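Local coordinates for protein Sodium/sialic acid symporter SiaT (Proteus mirabilis, PDB 5NV9) that couples the sodium gradient to uptake of the sialic acid N-acetylneuraminic acid across the bacterial inner membrane, with two sodium ions carried per substrate, at residues 19-24 with 167-172; 114-119 with 422-427; 232-237 with 455-460; 350-355 with 378-383. One frame throughout, in Å; residues are numbered along the deposited sequence.

Contact 1 of 4, residues 19-24 with 167-172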
loop_
_atom_site.group_PDB
_atom_site.type_symbol
_atom_site.label_atom_id
_atom_site.label_comp_id
_atom_site.label_asym_id
_atom_site.label_seq_id
_atom_site.Cartn_x
_atom_site.Cartn_y
_atom_site.Cartn_z
ATOM N N ALA A 19 -18.496 3.796 -13.339
ATOM C CA ALA A 19 -19.260 2.831 -14.069
ATOM C C ALA A 19 -18.335 1.846 -14.754
ATOM O O ALA A 19 -18.649 0.670 -14.872
ATOM C CB ALA A 19 -20.129 3.536 -15.099
ATOM N N ALA A 20 -17.183 2.311 -15.240
ATOM C CA ALA A 20 -16.254 1.410 -15.904
ATOM C C ALA A 20 -15.675 0.373 -14.910
ATOM O O ALA A 20 -15.389 -0.776 -15.271
ATOM C CB ALA A 20 -15.092 2.231 -16.500
HETATM N N MSE A 21 -15.454 0.797 -13.675
HETATM C CA MSE A 21 -14.894 -0.084 -12.608
HETATM C C MSE A 21 -15.907 -1.134 -12.252
HETATM O O MSE A 21 -15.578 -2.310 -12.208
HETATM C CB MSE A 21 -14.517 0.695 -11.355
HETATM C CG MSE A 21 -13.330 1.653 -11.445
HETATM SE SE MSE A 21 -11.778 1.031 -12.482
HETATM C CE MSE A 21 -12.248 1.525 -14.330
ATOM N N LEU A 22 -17.164 -0.757 -12.022
ATOM C CA LEU A 22 -18.229 -1.750 -11.814
ATOM C C LEU A 22 -18.423 -2.720 -12.970
ATOM O O LEU A 22 -18.688 -3.915 -12.778
ATOM C CB LEU A 22 -19.569 -1.044 -11.495
ATOM C CG LEU A 22 -19.638 -0.324 -10.129
ATOM C CD1 LEU A 22 -20.688 0.811 -10.105
ATOM C CD2 LEU A 22 -19.854 -1.329 -9.022
ATOM N N LEU A 23 -18.270 -2.244 -14.200
ATOM C CA LEU A 23 -18.481 -3.134 -15.347
ATOM C C LEU A 23 -17.372 -4.196 -15.466
ATOM O O LEU A 23 -17.650 -5.367 -15.776
ATOM C CB LEU A 23 -18.625 -2.318 -16.615
ATOM C CG LEU A 23 -19.954 -1.538 -16.801
ATOM C CD1 LEU A 23 -19.716 -0.471 -17.839
ATOM C CD2 LEU A 23 -21.047 -2.479 -17.279
ATOM N N VAL A 24 -16.120 -3.798 -15.248
ATOM C CA VAL A 24 -15.027 -4.778 -15.108
ATOM C C VAL A 24 -15.356 -5.866 -14.040
ATOM O O VAL A 24 -15.256 -7.070 -14.303
ATOM C CB VAL A 24 -13.678 -4.103 -14.766
ATOM C CG1 VAL A 24 -12.621 -5.160 -14.548
ATOM C CG2 VAL A 24 -13.265 -3.190 -15.902
ATOM N N ILE A 167 -16.210 -1.758 -2.773
ATOM C CA ILE A 167 -16.627 -3.009 -2.158
ATOM C C ILE A 167 -17.447 -3.869 -3.132
ATOM O O ILE A 167 -17.272 -5.056 -3.170
ATOM C CB ILE A 167 -17.437 -2.769 -0.822
ATOM C CG1 ILE A 167 -16.498 -2.276 0.263
ATOM C CG2 ILE A 167 -18.151 -4.038 -0.355
ATOM C CD1 ILE A 167 -17.165 -1.684 1.485
ATOM N N ILE A 168 -18.332 -3.254 -3.898
ATOM C CA ILE A 168 -19.223 -3.971 -4.778
ATOM C C ILE A 168 -18.460 -4.637 -5.914
ATOM O O ILE A 168 -18.559 -5.852 -6.098
ATOM C CB ILE A 168 -20.371 -3.062 -5.256
ATOM C CG1 ILE A 168 -21.323 -2.848 -4.075
ATOM C CG2 ILE A 168 -21.121 -3.732 -6.406
ATOM C CD1 ILE A 168 -22.246 -1.683 -4.261
ATOM N N TYR A 169 -17.621 -3.879 -6.617
ATOM C CA TYR A 169 -16.857 -4.470 -7.724
ATOM C C TYR A 169 -15.831 -5.457 -7.228
ATOM O O TYR A 169 -15.550 -6.400 -7.925
ATOM C CB TYR A 169 -16.260 -3.427 -8.706
ATOM C CG TYR A 169 -14.981 -2.676 -8.297
ATOM C CD1 TYR A 169 -13.738 -3.322 -8.184
ATOM C CD2 TYR A 169 -14.997 -1.311 -8.141
ATOM C CE1 TYR A 169 -12.582 -2.609 -7.855
ATOM C CE2 TYR A 169 -13.831 -0.598 -7.785
ATOM C CZ TYR A 169 -12.623 -1.248 -7.649
ATOM O OH TYR A 169 -11.478 -0.507 -7.293
ATOM N N THR A 170 -15.259 -5.245 -6.041
ATOM C CA THR A 170 -14.256 -6.183 -5.465
ATOM C C THR A 170 -14.929 -7.518 -5.120
ATOM O O THR A 170 -14.502 -8.583 -5.536
ATOM C CB THR A 170 -13.564 -5.590 -4.200
ATOM O OG1 THR A 170 -12.851 -4.392 -4.533
ATOM C CG2 THR A 170 -12.570 -6.547 -3.614
ATOM N N TRP A 171 -16.047 -7.430 -4.437
ATOM C CA TRP A 171 -16.865 -8.568 -4.096
ATOM C C TRP A 171 -17.269 -9.470 -5.266
ATOM O O TRP A 171 -17.105 -10.706 -5.185
ATOM C CB TRP A 171 -18.053 -8.062 -3.279
ATOM C CG TRP A 171 -19.104 -9.067 -2.954
ATOM C CD1 TRP A 171 -19.153 -9.905 -1.848
ATOM C CD2 TRP A 171 -20.312 -9.286 -3.667
ATOM N NE1 TRP A 171 -20.298 -10.655 -1.881
ATOM C CE2 TRP A 171 -21.031 -10.303 -2.980
ATOM C CE3 TRP A 171 -20.840 -8.767 -4.844
ATOM C CZ2 TRP A 171 -22.267 -10.800 -3.439
ATOM C CZ3 TRP A 171 -22.078 -9.266 -5.306
ATOM C CH2 TRP A 171 -22.769 -10.272 -4.601
HETATM N N MSE A 172 -17.742 -8.866 -6.363
HETATM C CA MSE A 172 -18.209 -9.573 -7.559
HETATM C C MSE A 172 -17.079 -10.138 -8.314
HETATM O O MSE A 172 -17.178 -11.218 -8.866
HETATM C CB MSE A 172 -18.853 -8.530 -8.530
HETATM C CG MSE A 172 -20.149 -7.974 -7.918
HETATM SE SE MSE A 172 -21.319 -7.086 -9.262
HETATM C CE MSE A 172 -20.015 -5.778 -10.023
#

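Contact 2 of 4, residues 114-119 with 422-427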
loop_
_atom_site.group_PDB
_atom_site.type_symbol
_atom_site.label_atom_id
_atom_site.label_comp_id
_atom_site.label_asym_id
_atom_site.label_seq_id
_atom_site.Cartn_x
_atom_site.Cartn_y
_atom_site.Cartn_z
ATOM N N ALA A 114 4.531 -23.681 7.679
ATOM C CA ALA A 114 5.458 -24.646 7.076
ATOM C C ALA A 114 6.891 -24.567 7.606
ATOM O O ALA A 114 7.537 -25.579 7.750
ATOM C CB ALA A 114 5.475 -24.490 5.563
ATOM N N ARG A 115 7.396 -23.355 7.879
ATOM C CA ARG A 115 8.773 -23.130 8.317
ATOM C C ARG A 115 8.908 -23.296 9.825
ATOM O O ARG A 115 9.941 -23.800 10.301
ATOM C CB ARG A 115 9.192 -21.688 7.923
ATOM C CG ARG A 115 10.549 -21.241 8.402
ATOM C CD ARG A 115 11.639 -22.168 7.834
ATOM N NE ARG A 115 12.935 -21.752 8.294
ATOM C CZ ARG A 115 13.462 -22.099 9.456
ATOM N NH1 ARG A 115 12.807 -22.916 10.253
ATOM N NH2 ARG A 115 14.649 -21.632 9.815
ATOM N N PHE A 116 7.885 -22.816 10.556
ATOM C CA PHE A 116 7.861 -22.725 11.991
ATOM C C PHE A 116 6.670 -23.492 12.560
ATOM O O PHE A 116 6.632 -24.763 12.528
ATOM C CB PHE A 116 7.849 -21.233 12.426
ATOM C CG PHE A 116 9.121 -20.492 12.082
ATOM C CD1 PHE A 116 10.357 -21.023 12.401
ATOM C CD2 PHE A 116 9.073 -19.232 11.456
ATOM C CE1 PHE A 116 11.536 -20.339 12.080
ATOM C CE2 PHE A 116 10.224 -18.545 11.174
ATOM C CZ PHE A 116 11.466 -19.101 11.467
ATOM N N ASP A 117 5.667 -22.797 13.049
ATOM C CA ASP A 117 4.412 -23.516 13.361
ATOM C C ASP A 117 3.215 -22.550 13.254
ATOM O O ASP A 117 3.387 -21.427 12.773
ATOM C CB ASP A 117 4.510 -24.203 14.722
ATOM C CG ASP A 117 4.585 -23.234 15.859
ATOM O OD1 ASP A 117 4.457 -22.026 15.631
ATOM O OD2 ASP A 117 4.777 -23.685 17.006
ATOM N N VAL A 118 2.036 -22.996 13.694
ATOM C CA VAL A 118 0.839 -22.230 13.585
ATOM C C VAL A 118 0.835 -20.937 14.403
ATOM O O VAL A 118 0.098 -20.014 14.072
ATOM C CB VAL A 118 -0.397 -23.124 13.920
ATOM C CG1 VAL A 118 -0.542 -23.377 15.412
ATOM C CG2 VAL A 118 -1.656 -22.549 13.330
ATOM N N ARG A 119 1.668 -20.814 15.426
ATOM C CA ARG A 119 1.650 -19.601 16.255
ATOM C C ARG A 119 2.223 -18.415 15.473
ATOM O O ARG A 119 1.780 -17.274 15.623
ATOM C CB ARG A 119 2.380 -19.828 17.630
ATOM C CG ARG A 119 1.762 -20.904 18.546
ATOM C CD ARG A 119 2.663 -21.250 19.740
ATOM N NE ARG A 119 3.879 -21.912 19.268
ATOM C CZ ARG A 119 4.946 -22.219 20.001
ATOM N NH1 ARG A 119 4.979 -21.936 21.289
ATOM N NH2 ARG A 119 5.983 -22.825 19.436
ATOM N N PHE A 422 9.625 -13.588 8.614
ATOM C CA PHE A 422 9.999 -14.023 7.291
ATOM C C PHE A 422 11.502 -14.009 7.069
ATOM O O PHE A 422 12.047 -14.925 6.441
ATOM C CB PHE A 422 9.244 -13.235 6.120
ATOM C CG PHE A 422 7.779 -13.604 5.978
ATOM C CD1 PHE A 422 6.832 -13.010 6.747
ATOM C CD2 PHE A 422 7.373 -14.590 5.098
ATOM C CE1 PHE A 422 5.487 -13.365 6.640
ATOM C CE2 PHE A 422 6.052 -14.939 4.965
ATOM C CZ PHE A 422 5.106 -14.331 5.747
HETATM N N MSE A 423 12.169 -12.962 7.515
HETATM C CA MSE A 423 13.636 -12.857 7.353
HETATM C C MSE A 423 14.324 -13.967 8.092
HETATM O O MSE A 423 15.226 -14.630 7.578
HETATM C CB MSE A 423 14.161 -11.527 7.906
HETATM C CG MSE A 423 13.640 -10.330 7.133
HETATM SE SE MSE A 423 14.381 -8.628 7.802
HETATM C CE MSE A 423 16.201 -9.133 7.340
ATOM N N LEU A 424 13.828 -14.234 9.281
ATOM C CA LEU A 424 14.378 -15.310 10.164
ATOM C C LEU A 424 14.189 -16.698 9.544
ATOM O O LEU A 424 15.124 -17.458 9.410
ATOM C CB LEU A 424 13.691 -15.247 11.526
ATOM C CG LEU A 424 14.151 -16.294 12.554
ATOM C CD1 LEU A 424 15.522 -15.925 13.016
ATOM C CD2 LEU A 424 13.200 -16.407 13.721
ATOM N N GLY A 425 12.965 -16.988 9.086
ATOM C CA GLY A 425 12.712 -18.272 8.437
ATOM C C GLY A 425 13.525 -18.460 7.178
ATOM O O GLY A 425 14.028 -19.552 6.894
ATOM N N ILE A 426 13.600 -17.405 6.381
ATOM C CA ILE A 426 14.205 -17.500 5.066
ATOM C C ILE A 426 15.717 -17.534 5.199
ATOM O O ILE A 426 16.354 -18.266 4.496
ATOM C CB ILE A 426 13.697 -16.364 4.085
ATOM C CG1 ILE A 426 12.215 -16.563 3.675
ATOM C CG2 ILE A 426 14.577 -16.239 2.832
ATOM C CD1 ILE A 426 11.888 -17.786 2.829
ATOM N N PHE A 427 16.301 -16.775 6.101
ATOM C CA PHE A 427 17.768 -16.654 6.112
ATOM C C PHE A 427 18.530 -17.350 7.243
ATOM O O PHE A 427 19.742 -17.436 7.184
ATOM C CB PHE A 427 18.149 -15.180 6.063
ATOM C CG PHE A 427 17.732 -14.524 4.764
ATOM C CD1 PHE A 427 18.383 -14.849 3.594
ATOM C CD2 PHE A 427 16.639 -13.652 4.718
ATOM C CE1 PHE A 427 18.009 -14.268 2.381
ATOM C CE2 PHE A 427 16.277 -13.049 3.519
ATOM C CZ PHE A 427 16.959 -13.354 2.346
#

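Contact 3 of 4, residues 232-237 with 455-460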
loop_
_atom_site.group_PDB
_atom_site.type_symbol
_atom_site.label_atom_id
_atom_site.label_comp_id
_atom_site.label_asym_id
_atom_site.label_seq_id
_atom_site.Cartn_x
_atom_site.Cartn_y
_atom_site.Cartn_z
ATOM N N THR A 232 15.925 11.130 16.200
ATOM C CA THR A 232 14.605 11.731 16.270
ATOM C C THR A 232 14.068 12.275 14.932
ATOM O O THR A 232 12.867 12.350 14.735
ATOM C CB THR A 232 14.574 12.846 17.355
ATOM O OG1 THR A 232 15.494 13.861 16.992
ATOM C CG2 THR A 232 14.988 12.282 18.742
ATOM N N ASP A 233 14.956 12.705 14.053
ATOM C CA ASP A 233 14.600 13.421 12.828
ATOM C C ASP A 233 14.718 12.468 11.662
ATOM O O ASP A 233 15.516 11.527 11.708
ATOM C CB ASP A 233 15.582 14.588 12.531
ATOM C CG ASP A 233 15.613 15.683 13.644
ATOM O OD1 ASP A 233 14.621 15.853 14.383
ATOM O OD2 ASP A 233 16.671 16.352 13.780
ATOM N N SER A 234 13.999 12.814 10.592
ATOM C CA SER A 234 13.872 12.030 9.397
ATOM C C SER A 234 14.900 12.451 8.390
ATOM O O SER A 234 14.578 12.868 7.291
ATOM C CB SER A 234 12.447 12.194 8.802
ATOM O OG SER A 234 11.487 11.583 9.681
ATOM N N THR A 235 16.141 12.264 8.761
ATOM C CA THR A 235 17.286 12.560 7.900
ATOM C C THR A 235 17.462 11.444 6.855
ATOM O O THR A 235 16.753 10.429 6.865
ATOM C CB THR A 235 18.506 12.662 8.806
ATOM O OG1 THR A 235 18.723 11.390 9.386
ATOM C CG2 THR A 235 18.245 13.731 9.957
ATOM N N ILE A 236 18.428 11.624 5.977
ATOM C CA ILE A 236 18.672 10.711 4.891
ATOM C C ILE A 236 19.049 9.284 5.350
ATOM O O ILE A 236 18.522 8.308 4.837
ATOM C CB ILE A 236 19.705 11.297 3.895
ATOM C CG1 ILE A 236 19.073 12.437 3.051
ATOM C CG2 ILE A 236 20.211 10.183 2.995
ATOM C CD1 ILE A 236 20.078 13.448 2.487
ATOM N N PRO A 237 19.999 9.157 6.289
ATOM C CA PRO A 237 20.269 7.818 6.869
ATOM C C PRO A 237 19.061 7.157 7.554
ATOM O O PRO A 237 18.804 5.964 7.331
ATOM C CB PRO A 237 21.359 8.106 7.911
ATOM C CG PRO A 237 22.019 9.353 7.421
ATOM C CD PRO A 237 20.945 10.176 6.783
ATOM N N ASP A 455 11.559 8.887 22.275
ATOM C CA ASP A 455 11.363 9.869 21.232
ATOM C C ASP A 455 11.937 9.450 19.882
ATOM O O ASP A 455 12.087 10.284 18.981
ATOM C CB ASP A 455 11.986 11.174 21.683
ATOM C CG ASP A 455 11.192 11.799 22.773
ATOM O OD1 ASP A 455 9.926 11.774 22.701
ATOM O OD2 ASP A 455 11.833 12.287 23.721
ATOM N N LEU A 456 12.231 8.166 19.742
ATOM C CA LEU A 456 12.753 7.650 18.503
ATOM C C LEU A 456 11.820 8.014 17.363
ATOM O O LEU A 456 10.621 7.938 17.498
ATOM C CB LEU A 456 12.855 6.134 18.546
ATOM C CG LEU A 456 13.989 5.611 19.377
ATOM C CD1 LEU A 456 13.711 4.126 19.493
ATOM C CD2 LEU A 456 15.321 5.923 18.696
ATOM N N ASN A 457 12.423 8.385 16.254
ATOM C CA ASN A 457 11.733 8.635 15.016
ATOM C C ASN A 457 10.918 7.394 14.582
ATOM O O ASN A 457 11.309 6.251 14.806
ATOM C CB ASN A 457 12.793 9.065 13.953
ATOM C CG ASN A 457 12.126 9.488 12.637
ATOM O OD1 ASN A 457 11.745 8.631 11.820
ATOM N ND2 ASN A 457 11.874 10.779 12.491
ATOM N N PHE A 458 9.762 7.599 13.980
ATOM C CA PHE A 458 8.900 6.467 13.544
ATOM C C PHE A 458 9.575 5.513 12.571
ATOM O O PHE A 458 9.209 4.345 12.498
ATOM C CB PHE A 458 7.572 6.977 12.950
ATOM C CG PHE A 458 7.735 7.659 11.627
ATOM C CD1 PHE A 458 8.024 9.028 11.566
ATOM C CD2 PHE A 458 7.609 6.955 10.458
ATOM C CE1 PHE A 458 8.188 9.675 10.353
ATOM C CE2 PHE A 458 7.759 7.597 9.234
ATOM C CZ PHE A 458 8.069 8.952 9.186
ATOM N N PHE A 459 10.550 5.990 11.809
ATOM C CA PHE A 459 11.294 5.119 10.900
ATOM C C PHE A 459 12.031 3.970 11.590
ATOM O O PHE A 459 12.353 2.968 10.940
ATOM C CB PHE A 459 12.277 5.881 10.000
ATOM C CG PHE A 459 11.631 6.519 8.797
ATOM C CD1 PHE A 459 11.015 5.752 7.817
ATOM C CD2 PHE A 459 11.617 7.921 8.667
ATOM C CE1 PHE A 459 10.431 6.347 6.689
ATOM C CE2 PHE A 459 11.065 8.520 7.544
ATOM C CZ PHE A 459 10.453 7.732 6.563
ATOM N N PHE A 460 12.278 4.110 12.882
ATOM C CA PHE A 460 12.950 3.072 13.629
ATOM C C PHE A 460 12.058 1.914 14.073
ATOM O O PHE A 460 12.582 0.888 14.459
ATOM C CB PHE A 460 13.631 3.692 14.821
ATOM C CG PHE A 460 14.891 4.434 14.458
ATOM C CD1 PHE A 460 15.919 3.785 13.854
ATOM C CD2 PHE A 460 15.018 5.808 14.698
ATOM C CE1 PHE A 460 17.095 4.462 13.473
ATOM C CE2 PHE A 460 16.179 6.468 14.366
ATOM C CZ PHE A 460 17.224 5.801 13.745
#

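Contact 4 of 4, residues 350-355 with 378-383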
loop_
_atom_site.group_PDB
_atom_site.type_symbol
_atom_site.label_atom_id
_atom_site.label_comp_id
_atom_site.label_asym_id
_atom_site.label_seq_id
_atom_site.Cartn_x
_atom_site.Cartn_y
_atom_site.Cartn_z
ATOM N N SER A 350 -7.292 -9.282 0.019
ATOM C CA SER A 350 -6.219 -9.941 0.780
ATOM C C SER A 350 -6.644 -10.264 2.129
ATOM O O SER A 350 -6.199 -11.275 2.679
ATOM C CB SER A 350 -4.965 -9.104 0.799
ATOM O OG SER A 350 -4.476 -9.039 -0.533
ATOM N N ILE A 351 -7.403 -9.359 2.749
ATOM C CA ILE A 351 -8.006 -9.633 4.073
ATOM C C ILE A 351 -8.828 -10.880 4.019
ATOM O O ILE A 351 -8.656 -11.803 4.842
ATOM C CB ILE A 351 -8.825 -8.497 4.616
ATOM C CG1 ILE A 351 -7.928 -7.379 5.078
ATOM C CG2 ILE A 351 -9.669 -8.956 5.817
ATOM C CD1 ILE A 351 -8.617 -6.016 5.146
ATOM N N SER A 352 -9.715 -10.956 3.055
ATOM C CA SER A 352 -10.509 -12.195 2.857
ATOM C C SER A 352 -9.692 -13.402 2.498
ATOM O O SER A 352 -10.047 -14.465 2.953
ATOM C CB SER A 352 -11.594 -12.010 1.853
ATOM O OG SER A 352 -12.359 -13.193 1.704
ATOM N N SER A 353 -8.585 -13.293 1.728
ATOM C CA SER A 353 -7.780 -14.464 1.457
ATOM C C SER A 353 -7.116 -15.052 2.778
ATOM O O SER A 353 -7.065 -16.275 2.964
ATOM C CB SER A 353 -6.684 -14.161 0.408
ATOM O OG SER A 353 -5.624 -13.358 0.986
ATOM N N CYS A 354 -6.569 -14.162 3.613
ATOM C CA CYS A 354 -6.015 -14.519 4.915
ATOM C C CYS A 354 -7.072 -15.123 5.812
ATOM O O CYS A 354 -6.846 -16.170 6.451
ATOM C CB CYS A 354 -5.429 -13.266 5.584
ATOM S SG CYS A 354 -3.909 -12.694 4.782
ATOM N N PHE A 355 -8.242 -14.490 5.897
ATOM C CA PHE A 355 -9.262 -15.087 6.721
ATOM C C PHE A 355 -9.594 -16.527 6.247
ATOM O O PHE A 355 -9.692 -17.448 7.071
ATOM C CB PHE A 355 -10.488 -14.229 6.773
ATOM C CG PHE A 355 -11.513 -14.707 7.762
ATOM C CD1 PHE A 355 -12.407 -15.668 7.409
ATOM C CD2 PHE A 355 -11.541 -14.197 9.065
ATOM C CE1 PHE A 355 -13.397 -16.086 8.299
ATOM C CE2 PHE A 355 -12.491 -14.637 9.969
ATOM C CZ PHE A 355 -13.414 -15.599 9.581
ATOM N N LYS A 378 -16.441 -14.475 -0.198
ATOM C CA LYS A 378 -17.290 -13.327 -0.505
ATOM C C LYS A 378 -17.760 -12.539 0.698
ATOM O O LYS A 378 -17.718 -11.317 0.701
ATOM C CB LYS A 378 -18.489 -13.755 -1.332
ATOM C CG LYS A 378 -18.108 -13.990 -2.777
ATOM C CD LYS A 378 -19.259 -14.562 -3.588
ATOM C CE LYS A 378 -20.305 -13.505 -3.925
ATOM N NZ LYS A 378 -19.871 -12.596 -5.043
ATOM N N LEU A 379 -18.224 -13.249 1.708
ATOM C CA LEU A 379 -18.754 -12.653 2.936
ATOM C C LEU A 379 -17.757 -11.737 3.625
ATOM O O LEU A 379 -18.093 -10.638 4.052
ATOM C CB LEU A 379 -19.111 -13.789 3.889
ATOM C CG LEU A 379 -19.774 -13.367 5.192
ATOM C CD1 LEU A 379 -21.010 -12.490 4.950
ATOM C CD2 LEU A 379 -20.088 -14.617 5.998
ATOM N N VAL A 380 -16.496 -12.160 3.678
ATOM C CA VAL A 380 -15.518 -11.384 4.399
ATOM C C VAL A 380 -15.174 -10.068 3.693
ATOM O O VAL A 380 -14.813 -9.089 4.330
ATOM C CB VAL A 380 -14.271 -12.215 4.730
ATOM C CG1 VAL A 380 -13.183 -11.341 5.328
ATOM C CG2 VAL A 380 -14.638 -13.311 5.685
ATOM N N ILE A 381 -15.292 -10.032 2.377
ATOM C CA ILE A 381 -15.219 -8.743 1.687
ATOM C C ILE A 381 -16.301 -7.739 2.184
ATOM O O ILE A 381 -16.009 -6.615 2.517
ATOM C CB ILE A 381 -15.115 -8.934 0.167
ATOM C CG1 ILE A 381 -13.666 -9.433 -0.101
ATOM C CG2 ILE A 381 -15.341 -7.591 -0.532
ATOM C CD1 ILE A 381 -13.531 -10.152 -1.356
ATOM N N ILE A 382 -17.520 -8.181 2.347
ATOM C CA ILE A 382 -18.536 -7.315 2.905
ATOM C C ILE A 382 -18.294 -6.907 4.346
ATOM O O ILE A 382 -18.470 -5.766 4.693
ATOM C CB ILE A 382 -19.913 -7.962 2.848
ATOM C CG1 ILE A 382 -20.188 -8.452 1.447
ATOM C CG2 ILE A 382 -20.940 -6.953 3.319
ATOM C CD1 ILE A 382 -19.771 -7.502 0.356
ATOM N N VAL A 383 -17.930 -7.841 5.193
ATOM C CA VAL A 383 -17.751 -7.548 6.600
ATOM C C VAL A 383 -16.558 -6.591 6.829
ATOM O O VAL A 383 -16.659 -5.559 7.492
ATOM C CB VAL A 383 -17.572 -8.844 7.415
ATOM C CG1 VAL A 383 -17.320 -8.478 8.858
ATOM C CG2 VAL A 383 -18.795 -9.738 7.281
#

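Contact 1 of 4, residues 19-24 with 167-172
Y169 sends its side chain past the backbone of M21 and L22, and its atoms meet, in turn, the M21 carbonyl and then the M21 side chain. Its CB rests 3.7 Å from M21 O and 4.0 Å from L22 CA, close against the helix main chain. CG, placed between the backbone N and the carbonyl carbon by a chi1 of 78°, is still near M21 O. Further along, the ring leans past the root of M21: Y169 CD2 is 3.8 Å from M21 CB, and Y169 CE2 lies almost as near, the ring presenting itself obliquely. The phenol oxygen leaves this interface and is hydrogen-bonded to Q185, while the ring also touches S345, a ligand of the second sodium ion, which lies about 6 Å from the Y169 side chain. The axes of the two segments, parts of membrane helices that run toward the cytoplasm, approach to 8.7 Å and cross at 18°; helix 8-29 precedes the helices of the LeuT fold that hold the substrate and sodium ions. Flanking the tyrosine, L22 CD2 meets I168 CG2 at 3.8 Å, branch against branch, with the two chains set obliquely. M172, a selenomethionine, bends at chi3 (-54°) and brings its terminal CE to 3.6 Å from L22 O. The selenomethionine M21 instead carries its own tip away from helix 155-203 after contributing its CB.

Contact 2 of 4, residues 114-119 with 422-427
R115 and F116 close around G425 from the end of helix 110-115, and because glycine has no side chain both can press against its backbone. This is the tight part of the contact. F116 CZ comes within 3.4 Å of G425 CA, and L424 CD2 lies 3.9 Å from the same ring atom. A chi1 of 175°, with CG anti to the backbone N, puts R115 CG over the centre of the F116 ring; the bend at chi2 then directs the outer chain toward G425 O, and F116 CE1 lies over one guanidinium face, toward its rim. In this position R115 NE donates to G425 O over 2.8 Å at 157°, the oxygen lying near the guanidinium plane.

Beyond F116 the segment turns away to the looser side. There D117 caps the start of helix 118-151 by accepting from R119 N, and its OD2 takes both NE and NH2 of R119 side-on, a salt bridge that does not reach 422-427.

R115 NH1 is hydrogen-bonded to A431 O as well. A buried arginine thus gathers carbonyls around the C-terminal end of helix 415-427, where its positive charge would probably be favourable to the helix dipole.

Contact 3 of 4, residues 232-237 with 455-460
T232 and N457 bring their chains together with CA atoms 4.4 Å apart, where two periplasmic loops descend into helices 236-253 and 459-475; S234 is the centre of an inverse gamma turn, and N457 also pairs through its backbone with W231. The side-chain amide of N457 does most of the joining. With CG anti to the backbone N (chi1 -174°), it extends toward 232-237 and its ND2 donates twice: to T232 O over 2.9 Å, nearly straight at 167°, and to S234 OG, also over 2.9 Å. The first acceptor lies in the amide plane, although the nitrogen itself stands above the plane of the T232 carbonyl; the second is tilted somewhat from the amide plane. N457 OD1 accepts from F459 N at 2.9 Å, an Asx turn. S234 OG then faces the edge of the F459 ring, 3.8 Å from F459 CE2, and F458 lies with one face under N457 OD1. Toward the exposed side T232 CG2 touches D455 O at 3.5 Å. F459 packs edge-to-face on F243, a residue of the sialic acid pocket, and its side chain is about 7 Å from the bound sugar. Three bonds to one amide probably leave N457 little rotational freedom, and one polar side chain both ties the loops and caps the turn that leads into helix 459-475.

Contact 4 of 4, residues 350-355 with 378-383
S352 faces V380 where the axes of segments 350-355 and 378-383 approach to 8.5 Å at 129°, and the nearest CA atoms, those of this pair, are 5.3 Å apart. V380 provides most of what 378-383 contributes by dividing its branches. Its CG1, anti to the backbone N at a chi1 of 173°, settles 3.7 Å from S352 CA, with I351 CG2 somewhat farther away. CG2 goes the other way and approaches F355, where it makes an off-centre CH-pi contact 4.1 Å from the ring centroid. Beside the valine, I381 CG1 meets S352 CB at 3.8 Å. The small serine thus admits two branched side chains close to the backbone of its helix, and its OG, near V380 CB, is satisfied by the carbonyl of A377, one turn back on helix 370-398. In this LeuT fold helix 328-361 carries sodium ligands such as S345 and S346, and the contact lies farther along it, toward the cytoplasmic end. Around it, Y38 and F39 of helix 35-40 touch I381 and S352, H132 of helix 118-151 lies against I351, and W171 of helix 155-203 packs on I381, so three further helices border the crossing.

Contacts 1 and 4 are near neighbours, centres about 16 Å apart, and they touch: W171 of 167-172 packs against K378, I381 and I382 of 378-383. Both join transmembrane helices with mainly apolar surfaces, but contact 1 pairs almost parallel helices and is partly buried, whereas contact 4 is a buried, steeply crossed pair, one of whose helices, 328-361, carries the sodium ligands. Contact 2, also buried, relies on an arginine gripping a helix end, at the cytoplasmic side. Contact 3 lies on the opposite side of the chain's centre from contacts 1 and 4, among periplasmic loops with exposed residues, and there an asparagine amide replaces side-chain packing as the main fastening.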